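PDB 1A8Q: Non-heme chloroperoxidase CPO-A1 from Streptomyces aureofaciens, which brominates substrates without a heme group and may be the chlorinating enzyme of 7-chlorotetracycline biosynthesis. Local coordinates for residues S119-P122 with P123-K127; D203-E206 with D207-F211. All blocks are in the same frame, centred on the assembly; numbering follows the deposited sequence.

Interaction 1: S119-P122 with P123-K127; sequences SAIP and PVMIK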
loop_
_atom_site.group_PDB
_atom_site.type_symbol
_atom_site.label_atom_id
_atom_site.label_comp_id
_atom_site.label_asym_id
_atom_site.label_seq_id
_atom_site.Cartn_x
_atom_site.Cartn_y
_atom_site.Cartn_z
ATOM N N SER A 119 5.894 2.354 -4.029
ATOM C CA SER A 119 5.480 3.754 -3.805
ATOM C C SER A 119 5.018 3.914 -2.370
ATOM O O SER A 119 3.936 4.482 -2.125
ATOM C CB SER A 119 4.332 4.105 -4.767
ATOM O OG SER A 119 4.692 3.713 -6.124
ATOM N N ALA A 120 5.825 3.453 -1.410
ATOM C CA ALA A 120 5.411 3.326 -0.045
ATOM C C ALA A 120 5.895 4.460 0.858
ATOM O O ALA A 120 6.940 5.047 0.587
ATOM C CB ALA A 120 5.923 1.986 0.498
ATOM N N ILE A 121 5.165 4.666 1.938
ATOM C CA ILE A 121 5.469 5.747 2.859
ATOM C C ILE A 121 6.728 5.649 3.711
ATOM O O ILE A 121 7.158 6.744 4.122
ATOM C CB ILE A 121 4.261 6.024 3.780
ATOM C CG1 ILE A 121 3.957 4.849 4.707
ATOM C CG2 ILE A 121 3.036 6.433 2.925
ATOM C CD1 ILE A 121 2.851 5.163 5.728
ATOM N N PRO A 122 7.280 4.512 4.054
ATOM C CA PRO A 122 8.481 4.518 4.937
ATOM C C PRO A 122 9.592 5.259 4.259
ATOM O O PRO A 122 9.733 5.307 3.040
ATOM C CB PRO A 122 8.797 3.040 5.174
ATOM C CG PRO A 122 7.469 2.352 4.934
ATOM C CD PRO A 122 6.882 3.145 3.779
ATOM N N PRO A 123 10.485 5.903 5.065
ATOM C CA PRO A 123 10.442 5.834 6.487
ATOM C C PRO A 123 9.474 6.781 7.199
ATOM O O PRO A 123 8.906 6.353 8.191
ATOM C CB PRO A 123 11.885 6.256 6.920
ATOM C CG PRO A 123 12.668 6.272 5.665
ATOM C CD PRO A 123 11.738 6.508 4.509
ATOM N N VAL A 124 9.363 7.996 6.747
ATOM C CA VAL A 124 8.447 8.957 7.369
ATOM C C VAL A 124 8.123 10.025 6.344
ATOM O O VAL A 124 8.983 10.487 5.611
ATOM C CB VAL A 124 8.961 9.535 8.703
ATOM C CG1 VAL A 124 10.282 10.254 8.527
ATOM C CG2 VAL A 124 7.898 10.444 9.310
ATOM N N MET A 125 6.826 10.431 6.253
ATOM C CA MET A 125 6.460 11.419 5.271
ATOM C C MET A 125 6.590 12.893 5.659
ATOM O O MET A 125 6.937 13.689 4.789
ATOM C CB MET A 125 4.923 11.217 4.966
ATOM C CG MET A 125 4.802 9.829 4.303
ATOM S SD MET A 125 4.652 10.082 2.527
ATOM C CE MET A 125 2.953 10.681 2.489
ATOM N N ILE A 126 6.290 13.190 6.919
ATOM C CA ILE A 126 6.212 14.605 7.311
ATOM C C ILE A 126 7.525 15.371 7.170
ATOM O O ILE A 126 8.589 14.895 7.551
ATOM C CB ILE A 126 5.645 14.719 8.731
ATOM C CG1 ILE A 126 5.347 16.168 9.128
ATOM C CG2 ILE A 126 6.522 14.109 9.816
ATOM C CD1 ILE A 126 4.308 16.856 8.294
ATOM N N LYS A 127 7.404 16.547 6.559
ATOM C CA LYS A 127 8.570 17.423 6.454
ATOM C C LYS A 127 8.969 17.945 7.832
ATOM O O LYS A 127 8.150 18.274 8.682
ATOM C CB LYS A 127 8.205 18.628 5.581
ATOM C CG LYS A 127 9.304 19.623 5.265
ATOM C CD LYS A 127 8.753 20.762 4.417
ATOM C CE LYS A 127 9.824 21.834 4.164
ATOM N NZ LYS A 127 9.530 22.485 2.843
#
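Ile121 and Met125 meet across a turn built on two prolines, and their side chains cross at about a right angle. The stem of the methionine does most of the touching: Met125 CG lies 3.9 Å from Ile121 CB. The sulfur reaches the CG2 branch, with Met125 SD 4.0 Å from Ile121 CG2. Between the two side chains the contact is apolar, though Met125 CG also has the carbonyl oxygen of Ile121 as a neighbour. On the isoleucine, CB and CG2 do the touching. CG1 sits between the backbone N and the carbonyl carbon (chi1 65°), which sets CG2 beside the backbone N and against the methionine. CG1 leads CD1 away to the ring of Phe204. Met125 bends at chi2 (-101°) and again at chi3. The chain therefore folds instead of running straight out, and its thioether lies beside the isoleucine branch.

The peptide between Pro122 and Pro123 is cis. It brings the CA atoms of Pro122 and Pro123 to 2.8 Å and turns the chain sharply. It also places the two rings close together, which accounts for the 3.5 Å between Pro122 CB and Pro123 CA. The turn brings Met125 back to Ile121 without a backbone hydrogen bond between the two segments; Ile121 O and Val124 N are 3.6 Å apart.

The stretch leaves the C-terminal end of strand 112-118 in the alpha/beta hydrolase fold. Ser119 touches Asp223 and His252 of the catalytic triad, and the side chain of Ile121 is about 5 Å from that of Ser94. The contact thus belongs to the surroundings of the active site. Ile121 also packs on Phe199 of helix 189-201, while Pro122 and Pro123 rest on Leu208 of helix 205-208. Met125 reaches Phe140 of helix 137-162.

Interaction 2: D203-E206 with D207-F211; sequences DFTE and DLKKF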
loop_
_atom_site.group_PDB
_atom_site.type_symbol
_atom_site.label_atom_id
_atom_site.label_comp_id
_atom_site.label_asym_id
_atom_site.label_seq_id
_atom_site.Cartn_x
_atom_site.Cartn_y
_atom_site.Cartn_z
ATOM N N ASP A 203 6.564 7.315 12.068
ATOM C CA ASP A 203 7.939 7.072 11.566
ATOM C C ASP A 203 8.241 5.599 11.658
ATOM O O ASP A 203 8.172 4.968 12.736
ATOM C CB ASP A 203 8.874 7.933 12.443
ATOM C CG ASP A 203 10.323 7.846 12.073
ATOM O OD1 ASP A 203 10.722 6.913 11.359
ATOM O OD2 ASP A 203 11.130 8.723 12.463
ATOM N N PHE A 204 8.631 4.978 10.529
ATOM C CA PHE A 204 8.905 3.543 10.534
ATOM C C PHE A 204 10.401 3.258 10.435
ATOM O O PHE A 204 10.776 2.108 10.216
ATOM C CB PHE A 204 8.276 2.870 9.267
ATOM C CG PHE A 204 6.766 3.085 9.258
ATOM C CD1 PHE A 204 5.945 2.256 9.985
ATOM C CD2 PHE A 204 6.260 4.155 8.553
ATOM C CE1 PHE A 204 4.560 2.477 9.994
ATOM C CE2 PHE A 204 4.867 4.397 8.563
ATOM C CZ PHE A 204 4.059 3.536 9.277
ATOM N N THR A 205 11.231 4.271 10.690
ATOM C CA THR A 205 12.682 3.996 10.560
ATOM C C THR A 205 13.126 2.811 11.389
ATOM O O THR A 205 13.860 1.963 10.848
ATOM C CB THR A 205 13.456 5.264 10.977
ATOM O OG1 THR A 205 13.068 6.369 10.175
ATOM C CG2 THR A 205 14.964 5.065 10.767
ATOM N N GLU A 206 12.749 2.707 12.658
ATOM C CA GLU A 206 13.199 1.588 13.491
ATOM C C GLU A 206 12.647 0.229 13.110
ATOM O O GLU A 206 13.312 -0.801 13.295
ATOM C CB GLU A 206 12.996 1.906 14.969
ATOM C CG GLU A 206 13.803 3.146 15.381
ATOM C CD GLU A 206 15.302 2.980 15.171
ATOM O OE1 GLU A 206 15.849 1.978 15.688
ATOM O OE2 GLU A 206 15.940 3.793 14.471
ATOM N N ASP A 207 11.442 0.203 12.511
ATOM C CA ASP A 207 10.931 -1.054 11.991
ATOM C C ASP A 207 11.728 -1.530 10.768
ATOM O O ASP A 207 11.950 -2.744 10.631
ATOM C CB ASP A 207 9.460 -0.879 11.540
ATOM C CG ASP A 207 8.490 -0.679 12.687
ATOM O OD1 ASP A 207 8.647 -1.259 13.786
ATOM O OD2 ASP A 207 7.530 0.078 12.471
ATOM N N LEU A 208 12.121 -0.622 9.914
ATOM C CA LEU A 208 12.866 -0.935 8.690
ATOM C C LEU A 208 14.224 -1.585 9.027
ATOM O O LEU A 208 14.665 -2.447 8.289
ATOM C CB LEU A 208 13.137 0.257 7.796
ATOM C CG LEU A 208 11.920 1.038 7.228
ATOM C CD1 LEU A 208 12.367 2.228 6.417
ATOM C CD2 LEU A 208 11.080 0.076 6.380
ATOM N N LYS A 209 14.826 -1.150 10.130
ATOM C CA LYS A 209 16.126 -1.740 10.510
ATOM C C LYS A 209 15.989 -3.186 10.965
ATOM O O LYS A 209 16.985 -3.940 11.080
ATOM C CB LYS A 209 16.731 -0.860 11.613
ATOM C CG LYS A 209 17.185 0.536 11.218
ATOM C CD LYS A 209 17.603 1.292 12.491
ATOM C CE LYS A 209 18.103 2.691 12.206
ATOM N NZ LYS A 209 18.515 3.351 13.513
ATOM N N LYS A 210 14.799 -3.685 11.280
ATOM C CA LYS A 210 14.548 -5.048 11.670
ATOM C C LYS A 210 14.306 -5.977 10.483
ATOM O O LYS A 210 14.162 -7.181 10.724
ATOM C CB LYS A 210 13.369 -5.134 12.640
ATOM C CG LYS A 210 13.679 -4.309 13.897
ATOM C CD LYS A 210 12.618 -4.519 14.962
ATOM C CE LYS A 210 13.276 -4.371 16.346
ATOM N NZ LYS A 210 14.019 -5.636 16.672
ATOM N N PHE A 211 14.285 -5.459 9.274
ATOM C CA PHE A 211 14.082 -6.320 8.098
ATOM C C PHE A 211 15.326 -7.208 7.948
ATOM O O PHE A 211 16.437 -6.689 8.157
ATOM C CB PHE A 211 13.894 -5.479 6.855
ATOM C CG PHE A 211 12.483 -4.969 6.583
ATOM C CD1 PHE A 211 11.805 -4.268 7.543
ATOM C CD2 PHE A 211 11.928 -5.158 5.327
ATOM C CE1 PHE A 211 10.517 -3.779 7.293
ATOM C CE2 PHE A 211 10.645 -4.674 5.062
ATOM C CZ PHE A 211 9.956 -3.989 6.045
#
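An Asx turn leads into the short helix 205-208, and Phe204 occupies the N-cap position. The first full helical bond runs from Leu208 N to Phe204 O, 3.1 Å and fairly straight at 159°. The next, Lys209 N to Thr205 O, is weak. In the Asx turn, Asp203 OD1 accepts from Thr205 N at 2.8 Å and from Thr205 OG1 at 2.7 Å. The hydroxyl uses the syn lone pair of the carboxylate, while the backbone N-H arrives nearly along the C-O axis.

Glu206 and Lys209 lie side by side and point the same way. Glu206 bends at chi2 (-60°), whereas Lys209 is extended beyond CG, and Lys209 NZ reaches Glu206 OE2 at 2.8 Å on its syn side. Asp207 brings OD2 to the edge of the Phe204 ring, 3.7 Å from CD1; ring and carboxylate planes are 39° apart. That oxygen has a stronger partner in Arg102 of helix 96-107.

The two acidic side chains of the helix thus have separate roles. Glu206 makes a local salt bridge among exposed residues, where solvent would probably weaken it. Asp207 joins the helix to a neighbouring one through charge.

In the fold
The two contacts lie in series along the chain and neither nests in the other. Interaction 1 comes first, in the loop after strand 112-118, and closes a turn within residues 119-127. The chain then passes through helices 137-162, 174-184 and 189-201 before interaction 2 forms at helix 205-208, ahead of strand 215-220. That strand is parallel to 112-118 and next to it in the sheet, so these helices are an insertion between neighbouring strands, consistent with the cap of alpha/beta hydrolases. The contacts join its two ends. Pro123 O and Phe204 N probably share a hydrogen bond at 2.7 Å, and Ile121 CD1 packs 3.6 Å from Phe204 CE2.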